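Local coordinates for rhogap protein (Gallus gallus, PDB 1F7C) that stimulates GTP hydrolysis by the small GTPases RhoA and Cdc42 through the RhoGAP (BH) domain that this chain contains, at residues R60-N65 with I97-K102; R119-A124 with S135-L140. All coordinates share one frame; numbering follows the deposited sequence.

From the N terminus, helix 35-51 leads into the loop that holds residues 60-65. Interaction 1 ties this loop to helix 94-106 and so closes a long excursion that includes helix 65-76. The chain then goes on from helix 94-106 to helix 115-125. Interaction 2 pairs that helix with helix 130-141 and closes a much shorter loop. The two contacts come in series: the first closes before the second opens, so they neither nest nor cross. Their centres are about 29 Å apart, on opposite sides of the centre of the chain. Interaction 1 probably helps to hold the loop carrying the predicted arginine finger; interaction 2 joins two helices away from it.

Interaction 1: residues R60-N65 with I97-K102; sequences RIVGVN and ITSALK
The flat groups here are peptides: that of Gly63 offers its N-H to Ser99, and that of Ile61 its carbonyl oxygen to two waters. The N-H of Gly63 points almost straight at the hydroxyl of Ser99: Gly63 N to Ser99 OG is 3.0 Å, with an angle of 168° at the hydrogen. The carbonyl of Ile61 does not meet the helix directly. Two waters each donate a hydrogen bond to Ile61 O. Both also bond to Thr98 OG1, at 2.7 and 2.9 Å, and the second reaches Ser99 OG as well. Val62 touches the same hydroxyl, with Val62 CG1 3.8 Å from Ser99 OG. Ser99 OG stands anti to its own carbonyl carbon (chi1 -81°), on the side of its backbone N. There it also hydrogen-bonds Lys95 O, so protein and water together grip it three times. Lys102 NZ hydrogen-bonds Tyr59 O, the residue just before Arg60. The contact links the loop that carries Arg60, the predicted arginine finger of this RhoGAP domain, to helix 94-106. That helix is flanked here by helix 35-51, where Val48 touches Thr98, and by helix 65-76, where Val68 touches Ser99. Val179 of helix 173-184 touches the side chain of Lys102.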
ATOM      1  N   ARG A  60      -6.636   1.602  -9.525  1.00 41.29           N
ATOM      2  CA  ARG A  60      -7.951   0.982  -9.653  1.00 44.43           C
ATOM      3  C   ARG A  60      -7.993   0.355 -11.046  1.00 44.12           C
ATOM      4  O   ARG A  60      -8.475  -0.758 -11.235  1.00 45.40           O
ATOM      5  CB  ARG A  60      -9.058   2.037  -9.522  1.00 47.08           C
ATOM      6  CG  ARG A  60     -10.469   1.488  -9.704  1.00 53.33           C
ATOM      7  CD  ARG A  60     -11.426   2.569 -10.184  1.00 57.93           C
ATOM      8  NE  ARG A  60     -11.817   3.498  -9.128  1.00 63.48           N
ATOM      9  CZ  ARG A  60     -12.245   4.741  -9.346  1.00 66.02           C
ATOM     10  NH1 ARG A  60     -12.330   5.204 -10.589  1.00 65.93           N
ATOM     11  NH2 ARG A  60     -12.600   5.519  -8.326  1.00 65.50           N
ATOM     12  N   ILE A  61      -7.468   1.091 -12.017  1.00 46.73           N
ATOM     13  CA  ILE A  61      -7.414   0.648 -13.401  1.00 47.91           C
ATOM     14  C   ILE A  61      -6.285  -0.352 -13.536  1.00 49.46           C
ATOM     15  O   ILE A  61      -5.143  -0.056 -13.197  1.00 49.10           O
ATOM     16  CB  ILE A  61      -7.156   1.834 -14.365  1.00 48.42           C
ATOM     17  CG1 ILE A  61      -8.335   2.810 -14.313  1.00 48.63           C
ATOM     18  CG2 ILE A  61      -6.923   1.327 -15.779  1.00 47.14           C
ATOM     19  CD1 ILE A  61      -9.688   2.165 -14.601  1.00 49.87           C
ATOM     20  N   VAL A  62      -6.619  -1.536 -14.034  1.00 51.68           N
ATOM     21  CA  VAL A  62      -5.651  -2.606 -14.205  1.00 53.00           C
ATOM     22  C   VAL A  62      -5.011  -2.580 -15.585  1.00 53.59           C
ATOM     23  O   VAL A  62      -5.676  -2.311 -16.581  1.00 55.49           O
ATOM     24  CB  VAL A  62      -6.327  -3.963 -13.984  1.00 52.70           C
ATOM     25  CG1 VAL A  62      -5.306  -5.074 -14.090  1.00 53.38           C
ATOM     26  CG2 VAL A  62      -7.006  -3.977 -12.618  1.00 52.23           C
ATOM     27  N   GLY A  63      -3.715  -2.855 -15.639  1.00 54.45           N
ATOM     28  CA  GLY A  63      -3.021  -2.860 -16.913  1.00 57.56           C
ATOM     29  C   GLY A  63      -3.058  -4.228 -17.576  1.00 59.79           C
ATOM     30  O   GLY A  63      -3.624  -5.178 -17.033  1.00 58.81           O
ATOM     31  N   VAL A  64      -2.461  -4.326 -18.761  1.00 62.88           N
ATOM     32  CA  VAL A  64      -2.420  -5.589 -19.496  1.00 66.13           C
ATOM     33  C   VAL A  64      -1.429  -6.533 -18.818  1.00 67.06           C
ATOM     34  O   VAL A  64      -0.216  -6.312 -18.863  1.00 67.07           O
ATOM     35  CB  VAL A  64      -1.976  -5.363 -20.956  1.00 66.28           C
ATOM     36  CG1 VAL A  64      -1.955  -6.684 -21.710  1.00 66.93           C
ATOM     37  CG2 VAL A  64      -2.914  -4.385 -21.627  1.00 67.04           C
ATOM     38  N   ASN A  65      -1.953  -7.581 -18.191  1.00 67.51           N
ATOM     39  CA  ASN A  65      -1.117  -8.548 -17.487  1.00 69.42           C
ATOM     40  C   ASN A  65       0.177  -8.891 -18.225  1.00 69.69           C
ATOM     41  O   ASN A  65       1.239  -9.031 -17.612  1.00 69.81           O
ATOM     42  CB  ASN A  65      -1.905  -9.831 -17.236  1.00 70.47           C
ATOM     43  CG  ASN A  65      -1.244 -10.719 -16.210  1.00 70.70           C
ATOM     44  OD1 ASN A  65      -0.044 -10.991 -16.292  1.00 70.26           O
ATOM     45  ND2 ASN A  65      -2.023 -11.178 -15.233  1.00 70.68           N
ATOM     46  N   ILE A  97       2.660   0.224 -14.648  1.00 39.38           N
ATOM     47  CA  ILE A  97       3.526   0.463 -13.507  1.00 37.06           C
ATOM     48  C   ILE A  97       2.809   0.334 -12.159  1.00 37.89           C
ATOM     49  O   ILE A  97       3.414  -0.110 -11.179  1.00 36.75           O
ATOM     50  CB  ILE A  97       4.180   1.853 -13.622  1.00 38.05           C
ATOM     51  CG1 ILE A  97       5.081   1.875 -14.864  1.00 35.29           C
ATOM     52  CG2 ILE A  97       4.960   2.189 -12.334  1.00 37.05           C
ATOM     53  CD1 ILE A  97       5.639   3.236 -15.223  1.00 36.09           C
ATOM     54  N   THR A  98       1.531   0.711 -12.100  1.00 36.60           N
ATOM     55  CA  THR A  98       0.792   0.604 -10.841  1.00 37.31           C
ATOM     56  C   THR A  98       0.362  -0.840 -10.624  1.00 38.39           C
ATOM     57  O   THR A  98       0.241  -1.297  -9.487  1.00 37.66           O
ATOM     58  CB  THR A  98      -0.474   1.503 -10.799  1.00 35.66           C
ATOM     59  OG1 THR A  98      -1.382   1.115 -11.833  1.00 34.18           O
ATOM     60  CG2 THR A  98      -0.095   2.966 -10.976  1.00 36.70           C
ATOM     61  N   SER A  99       0.120  -1.553 -11.719  1.00 39.22           N
ATOM     62  CA  SER A  99      -0.271  -2.950 -11.618  1.00 38.55           C
ATOM     63  C   SER A  99       0.930  -3.784 -11.184  1.00 37.13           C
ATOM     64  O   SER A  99       0.786  -4.744 -10.432  1.00 37.14           O
ATOM     65  CB  SER A  99      -0.830  -3.451 -12.950  1.00 38.20           C
ATOM     66  OG  SER A  99      -2.185  -3.051 -13.097  1.00 40.01           O
ATOM     67  N   ALA A 100       2.117  -3.392 -11.639  1.00 35.57           N
ATOM     68  CA  ALA A 100       3.329  -4.100 -11.273  1.00 35.93           C
ATOM     69  C   ALA A 100       3.497  -4.018  -9.766  1.00 38.46           C
ATOM     70  O   ALA A 100       3.810  -5.012  -9.107  1.00 40.20           O
ATOM     71  CB  ALA A 100       4.531  -3.484 -11.965  1.00 33.57           C
ATOM     72  N   LEU A 101       3.283  -2.821  -9.225  1.00 38.11           N
ATOM     73  CA  LEU A 101       3.412  -2.596  -7.799  1.00 36.20           C
ATOM     74  C   LEU A 101       2.435  -3.453  -6.992  1.00 37.53           C
ATOM     75  O   LEU A 101       2.814  -4.043  -5.980  1.00 38.13           O
ATOM     76  CB  LEU A 101       3.208  -1.108  -7.486  1.00 35.09           C
ATOM     77  CG  LEU A 101       3.322  -0.671  -6.024  1.00 34.04           C
ATOM     78  CD1 LEU A 101       3.816   0.762  -5.956  1.00 36.14           C
ATOM     79  CD2 LEU A 101       1.983  -0.812  -5.324  1.00 32.31           C
ATOM     80  N   LYS A 102       1.184  -3.533  -7.436  1.00 37.63           N
ATOM     81  CA  LYS A 102       0.193  -4.324  -6.712  1.00 40.95           C
ATOM     82  C   LYS A 102       0.443  -5.838  -6.775  1.00 42.28           C
ATOM     83  O   LYS A 102       0.298  -6.535  -5.770  1.00 43.85           O
ATOM     84  CB  LYS A 102      -1.223  -4.015  -7.218  1.00 40.05           C
ATOM     85  CG  LYS A 102      -1.640  -2.560  -7.066  1.00 42.28           C
ATOM     86  CD  LYS A 102      -3.144  -2.386  -7.178  1.00 41.83           C
ATOM     87  CE  LYS A 102      -3.682  -2.914  -8.493  1.00 43.75           C
ATOM     88  NZ  LYS A 102      -5.177  -2.932  -8.517  1.00 41.47           N
TER
HETATM   89  O   HOH W   1      -3.512   2.496 -12.594  1.00 30.02           O
HETATM   90  O   HOH W   2      -3.396  -0.919 -11.234  1.00 35.74           O

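Interaction 2: residues R119-A124 with S135-L140; sequences RSFIKA and SEIHSL
Leu140 reaches across to Phe121 and Ser120 with every part of its side chain beyond CA except CG. Leu140 CB lies above the ring plane, just outside the CE2-CZ rim, 3.6 Å from Phe121 CE2. The first torsion (chi1 -74°) sets CG anti to the carbonyl carbon, and the two methyls are carried on toward helix 115-125. Leu140 CD1 then lies over the same face of the Phe121 ring in a CH-pi contact. Leu140 CD1 is 4.3 Å from the centroid of the Phe121 ring and 24° off the ring normal, so it is displaced toward the rim. Leu140 CD1 also lies 3.7 Å from Ser120 O. Leu140 CD2 ends 3.8 Å from Ser120 CB. The Leu140 and Phe121 side chains run in opposite senses, each passing alongside the other.

Helices 115-125 and 130-141 follow each other in the chain and form an antiparallel helical hairpin within the all-helical RhoGAP domain. Their short segments run at 161°, with axes 9.2 Å apart at closest approach. The nearest CA pair is Ala124 and Glu136, as the small side chain of Ala124 probably allows. Ala124 CB rests 3.6 Å from Glu136 CB and 3.8 Å from Ile137 CG1. Ile137 also places CG2 near Phe121 CE2. An alanine in place of Phe121 would probably leave Leu140 CB and CD1 without the ring they pack on and open a gap beside Ile137 CG2. Beyond the pair, Met113 touches Phe121, and Ile207 and Leu208 of helix 198-210 pack on Ile137.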
ATOM      1  N   ARG A 119      -5.269  -9.736  12.942  1.00 49.77           N
ATOM      2  CA  ARG A 119      -6.371  -9.694  13.893  1.00 51.00           C
ATOM      3  C   ARG A 119      -6.314  -8.465  14.788  1.00 48.46           C
ATOM      4  O   ARG A 119      -7.344  -7.870  15.103  1.00 48.71           O
ATOM      5  CB  ARG A 119      -6.364 -10.962  14.748  1.00 55.67           C
ATOM      6  CG  ARG A 119      -6.760 -12.204  13.969  1.00 61.45           C
ATOM      7  CD  ARG A 119      -6.397 -13.469  14.724  1.00 67.73           C
ATOM      8  NE  ARG A 119      -7.101 -14.632  14.192  1.00 71.58           N
ATOM      9  CZ  ARG A 119      -6.899 -15.879  14.600  1.00 73.76           C
ATOM     10  NH1 ARG A 119      -6.004 -16.130  15.549  1.00 75.04           N
ATOM     11  NH2 ARG A 119      -7.602 -16.873  14.070  1.00 74.35           N
ATOM     12  N   SER A 120      -5.110  -8.088  15.201  1.00 47.80           N
ATOM     13  CA  SER A 120      -4.942  -6.919  16.063  1.00 46.67           C
ATOM     14  C   SER A 120      -5.329  -5.645  15.319  1.00 43.74           C
ATOM     15  O   SER A 120      -6.042  -4.804  15.855  1.00 42.29           O
ATOM     16  CB  SER A 120      -3.494  -6.814  16.548  1.00 48.08           C
ATOM     17  OG  SER A 120      -3.141  -7.927  17.350  1.00 50.13           O
ATOM     18  N   PHE A 121      -4.867  -5.514  14.079  1.00 42.69           N
ATOM     19  CA  PHE A 121      -5.181  -4.337  13.271  1.00 43.35           C
ATOM     20  C   PHE A 121      -6.683  -4.171  13.040  1.00 43.65           C
ATOM     21  O   PHE A 121      -7.199  -3.059  13.049  1.00 43.96           O
ATOM     22  CB  PHE A 121      -4.451  -4.398  11.925  1.00 40.54           C
ATOM     23  CG  PHE A 121      -3.006  -3.962  11.992  1.00 39.72           C
ATOM     24  CD1 PHE A 121      -1.973  -4.871  11.779  1.00 36.78           C
ATOM     25  CD2 PHE A 121      -2.680  -2.635  12.251  1.00 38.35           C
ATOM     26  CE1 PHE A 121      -0.631  -4.459  11.821  1.00 36.99           C
ATOM     27  CE2 PHE A 121      -1.345  -2.215  12.294  1.00 37.84           C
ATOM     28  CZ  PHE A 121      -0.320  -3.133  12.078  1.00 36.34           C
ATOM     29  N   ILE A 122      -7.382  -5.281  12.841  1.00 44.98           N
ATOM     30  CA  ILE A 122      -8.820  -5.247  12.616  1.00 44.76           C
ATOM     31  C   ILE A 122      -9.534  -4.805  13.884  1.00 44.88           C
ATOM     32  O   ILE A 122     -10.436  -3.965  13.840  1.00 45.77           O
ATOM     33  CB  ILE A 122      -9.354  -6.646  12.195  1.00 46.84           C
ATOM     34  CG1 ILE A 122      -8.881  -6.979  10.780  1.00 46.43           C
ATOM     35  CG2 ILE A 122     -10.876  -6.681  12.273  1.00 48.45           C
ATOM     36  CD1 ILE A 122      -9.277  -5.953   9.747  1.00 48.73           C
ATOM     37  N   LYS A 123      -9.120  -5.366  15.016  1.00 43.43           N
ATOM     38  CA  LYS A 123      -9.737  -5.034  16.292  1.00 43.21           C
ATOM     39  C   LYS A 123      -9.581  -3.557  16.638  1.00 44.28           C
ATOM     40  O   LYS A 123     -10.488  -2.945  17.213  1.00 45.81           O
ATOM     41  CB  LYS A 123      -9.146  -5.905  17.398  1.00 43.80           C
ATOM     42  N   ALA A 124      -8.433  -2.984  16.289  1.00 44.17           N
ATOM     43  CA  ALA A 124      -8.169  -1.578  16.571  1.00 44.99           C
ATOM     44  C   ALA A 124      -9.041  -0.660  15.718  1.00 46.01           C
ATOM     45  O   ALA A 124      -9.531   0.358  16.196  1.00 45.60           O
ATOM     46  CB  ALA A 124      -6.693  -1.267  16.343  1.00 45.41           C
ATOM     47  N   SER A 135      -4.209   5.498  17.928  1.00 42.27           N
ATOM     48  CA  SER A 135      -3.223   5.133  18.947  1.00 40.55           C
ATOM     49  C   SER A 135      -2.835   3.662  18.883  1.00 38.55           C
ATOM     50  O   SER A 135      -1.654   3.329  18.855  1.00 36.90           O
ATOM     51  CB  SER A 135      -3.775   5.437  20.338  1.00 41.55           C
ATOM     52  OG  SER A 135      -4.505   6.644  20.321  1.00 45.87           O
ATOM     53  N   GLU A 136      -3.834   2.783  18.878  1.00 39.75           N
ATOM     54  CA  GLU A 136      -3.591   1.339  18.813  1.00 41.16           C
ATOM     55  C   GLU A 136      -2.872   0.931  17.538  1.00 37.69           C
ATOM     56  O   GLU A 136      -1.938   0.131  17.574  1.00 38.05           O
ATOM     57  CB  GLU A 136      -4.909   0.561  18.918  1.00 44.94           C
ATOM     58  CG  GLU A 136      -5.306   0.233  20.350  1.00 52.91           C
ATOM     59  CD  GLU A 136      -4.316  -0.708  21.033  1.00 56.53           C
ATOM     60  OE1 GLU A 136      -4.425  -0.885  22.266  1.00 61.45           O
ATOM     61  OE2 GLU A 136      -3.438  -1.278  20.342  1.00 55.77           O
ATOM     62  N   ILE A 137      -3.313   1.481  16.415  1.00 34.62           N
ATOM     63  CA  ILE A 137      -2.705   1.175  15.136  1.00 32.38           C
ATOM     64  C   ILE A 137      -1.285   1.724  15.127  1.00 32.67           C
ATOM     65  O   ILE A 137      -0.362   1.075  14.635  1.00 31.23           O
ATOM     66  CB  ILE A 137      -3.557   1.764  13.984  1.00 31.31           C
ATOM     67  CG1 ILE A 137      -4.854   0.951  13.879  1.00 31.84           C
ATOM     68  CG2 ILE A 137      -2.782   1.736  12.666  1.00 28.51           C
ATOM     69  CD1 ILE A 137      -5.862   1.451  12.875  1.00 34.51           C
ATOM     70  N   HIS A 138      -1.109   2.913  15.696  1.00 32.54           N
ATOM     71  CA  HIS A 138       0.206   3.538  15.766  1.00 34.05           C
ATOM     72  C   HIS A 138       1.164   2.600  16.504  1.00 34.20           C
ATOM     73  O   HIS A 138       2.254   2.298  16.023  1.00 32.80           O
ATOM     74  CB  HIS A 138       0.121   4.877  16.506  1.00 35.13           C
ATOM     75  CG  HIS A 138       1.420   5.621  16.565  1.00 36.22           C
ATOM     76  ND1 HIS A 138       1.593   6.755  17.326  1.00 37.45           N
ATOM     77  CD2 HIS A 138       2.604   5.404  15.942  1.00 38.36           C
ATOM     78  CE1 HIS A 138       2.825   7.205  17.172  1.00 38.26           C
ATOM     79  NE2 HIS A 138       3.460   6.403  16.336  1.00 39.64           N
ATOM     80  N   SER A 139       0.743   2.150  17.679  1.00 35.90           N
ATOM     81  CA  SER A 139       1.534   1.232  18.482  1.00 37.97           C
ATOM     82  C   SER A 139       1.793  -0.088  17.746  1.00 37.26           C
ATOM     83  O   SER A 139       2.889  -0.653  17.823  1.00 37.44           O
ATOM     84  CB  SER A 139       0.813   0.945  19.794  1.00 39.21           C
ATOM     85  OG  SER A 139       1.438  -0.137  20.452  1.00 47.40           O
ATOM     86  N   LEU A 140       0.783  -0.581  17.036  1.00 35.22           N
ATOM     87  CA  LEU A 140       0.928  -1.828  16.288  1.00 32.97           C
ATOM     88  C   LEU A 140       1.935  -1.704  15.148  1.00 31.73           C
ATOM     89  O   LEU A 140       2.644  -2.658  14.838  1.00 32.95           O
ATOM     90  CB  LEU A 140      -0.428  -2.281  15.731  1.00 31.04           C
ATOM     91  CG  LEU A 140      -1.395  -2.863  16.770  1.00 31.54           C
ATOM     92  CD1 LEU A 140      -2.759  -3.090  16.133  1.00 30.96           C
ATOM     93  CD2 LEU A 140      -0.841  -4.177  17.312  1.00 27.64           C
TER